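Long-range contact in Alpha/beta hydrolase family protein (PDB 3OOS), which is an alpha/beta-fold hydrolase whose substrate is not established, probably cleaving it with a serine nucleophile: residues S224-G229 with E242-I247. Numbering follows the deposited sequence.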
# COMPACT_ATOMS: atom_id res chain seq x y z
N SER A 224 -14.36 2.45 7.22
CA SER A 224 -13.11 1.74 7.00
C SER A 224 -13.39 0.44 6.26
O SER A 224 -14.08 -0.44 6.78
CB SER A 224 -12.41 1.47 8.33
OG SER A 224 -12.15 2.70 8.98
N PHE A 225 -12.86 0.33 5.05
CA PHE A 225 -13.13 -0.82 4.20
C PHE A 225 -11.89 -1.70 4.14
O PHE A 225 -10.93 -1.39 3.43
CB PHE A 225 -13.60 -0.36 2.82
CG PHE A 225 -14.83 0.51 2.86
CD1 PHE A 225 -16.10 -0.05 2.85
CD2 PHE A 225 -14.72 1.90 2.92
CE1 PHE A 225 -17.25 0.76 2.90
CE2 PHE A 225 -15.85 2.72 2.97
CZ PHE A 225 -17.12 2.14 2.96
N ILE A 226 -11.92 -2.78 4.91
CA ILE A 226 -10.78 -3.68 5.05
C ILE A 226 -10.97 -4.87 4.12
O ILE A 226 -12.07 -5.37 3.97
CB ILE A 226 -10.65 -4.19 6.53
CG1 ILE A 226 -10.92 -3.07 7.55
CG2 ILE A 226 -9.29 -4.86 6.76
CD1 ILE A 226 -10.07 -1.79 7.39
N TYR A 227 -9.89 -5.30 3.47
CA TYR A 227 -9.96 -6.49 2.61
C TYR A 227 -8.64 -7.25 2.66
O TYR A 227 -7.61 -6.69 3.03
CB TYR A 227 -10.33 -6.13 1.16
CG TYR A 227 -9.18 -5.51 0.39
CD1 TYR A 227 -8.23 -6.31 -0.24
CD2 TYR A 227 -9.04 -4.12 0.30
CE1 TYR A 227 -7.16 -5.75 -0.93
CE2 TYR A 227 -7.98 -3.55 -0.39
CZ TYR A 227 -7.04 -4.37 -1.00
OH TYR A 227 -5.98 -3.82 -1.68
N CYS A 228 -8.68 -8.52 2.27
CA CYS A 228 -7.48 -9.34 2.23
C CYS A 228 -7.75 -10.60 1.41
O CYS A 228 -8.86 -11.13 1.42
CB CYS A 228 -7.06 -9.74 3.65
SG CYS A 228 -5.40 -10.44 3.79
N GLY A 229 -6.72 -11.06 0.71
CA GLY A 229 -6.75 -12.37 0.08
C GLY A 229 -6.67 -13.45 1.14
O GLY A 229 -5.86 -13.36 2.07
N GLU A 242 -8.45 -8.74 12.52
CA GLU A 242 -8.19 -7.93 13.70
C GLU A 242 -8.48 -6.45 13.44
O GLU A 242 -9.17 -5.81 14.23
CB GLU A 242 -6.75 -8.10 14.20
CG GLU A 242 -6.42 -7.18 15.37
CD GLU A 242 -5.04 -7.41 15.94
OE1 GLU A 242 -4.06 -7.41 15.17
OE2 GLU A 242 -4.94 -7.58 17.17
N ILE A 243 -7.95 -5.92 12.34
CA ILE A 243 -8.19 -4.53 11.96
C ILE A 243 -9.69 -4.22 11.90
O ILE A 243 -10.16 -3.25 12.50
CB ILE A 243 -7.52 -4.16 10.62
CG1 ILE A 243 -5.99 -4.18 10.75
CG2 ILE A 243 -7.99 -2.79 10.14
CD1 ILE A 243 -5.26 -4.23 9.41
N ALA A 244 -10.44 -5.05 11.17
CA ALA A 244 -11.87 -4.83 10.99
C ALA A 244 -12.66 -4.94 12.29
O ALA A 244 -13.67 -4.25 12.47
CB ALA A 244 -12.42 -5.79 9.95
N ASN A 245 -12.20 -5.80 13.21
CA ASN A 245 -12.84 -5.91 14.52
C ASN A 245 -12.59 -4.69 15.40
O ASN A 245 -13.50 -4.21 16.09
CB ASN A 245 -12.39 -7.18 15.24
CG ASN A 245 -12.96 -7.27 16.65
OD1 ASN A 245 -14.14 -7.56 16.84
ND2 ASN A 245 -12.11 -7.01 17.64
N LEU A 246 -11.36 -4.18 15.38
CA LEU A 246 -10.96 -3.09 16.27
C LEU A 246 -11.59 -1.75 15.89
O LEU A 246 -12.00 -0.98 16.77
CB LEU A 246 -9.43 -2.97 16.32
CG LEU A 246 -8.68 -4.09 17.04
CD1 LEU A 246 -7.18 -3.93 16.86
CD2 LEU A 246 -9.06 -4.17 18.52
N ILE A 247 -11.69 -1.48 14.59
CA ILE A 247 -12.29 -0.24 14.11
C ILE A 247 -13.82 -0.35 14.20
O ILE A 247 -14.41 -1.25 13.59
CB ILE A 247 -11.85 0.07 12.66
CG1 ILE A 247 -10.33 0.26 12.60
CG2 ILE A 247 -12.57 1.32 12.14
CD1 ILE A 247 -9.78 0.37 11.18
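The beta-alpha-beta unit made by strand 224-229, helix 237-246 and strand 250-255 packs its helix, and the residue just after it, against the sheet through I226, which meets I243 and A244, and through S224, which meets I247. The junction is an example of how a crossover helix is seated by a few aliphatic groups, with no hydrogen bond passing between the two segments. The ethyl arm of I226 does most of the work. With chi1 at -41° and chi2 at -55°, the arm is folded back beside the backbone N instead of running fully extended, and its CD1 lies 3.6 Å from CG2 of I243. The two isoleucines cross at a slant, and CG2 of I243, the methyl anti to its own backbone N, also touches I226 further back on the ethyl arm, at CG1. A244 adds a single methyl: its CB sits 3.9 Å from CG1 of I226, and the same side chain also touches L252 of strand 250-255, so the helix bridges two neighbouring strands. One turn on from I243, I247 has just left helical geometry, yet its N still bonds to I243 O at 3.1 Å. Its branches spread over S224, CG2 lying 3.5 Å from S224 OG and CD1 4.0 Å from S224 CB. The buried hydroxyl is thus covered by methyl groups on this side, while its polar need is met by a hydrogen bond with I222 O. CD1 of I247 also comes within 4.4 Å of CD1 of I226, a looser contact that links the two groups of side chains. F225 and Y227 point to the other face of the sheet, where Y227 OH is hydrogen-bonded to H98 ND1. A helix laid over one face of the sheet and linking two adjacent parallel strands is typical of the beta-alpha-beta crossovers of the alpha/beta hydrolase fold.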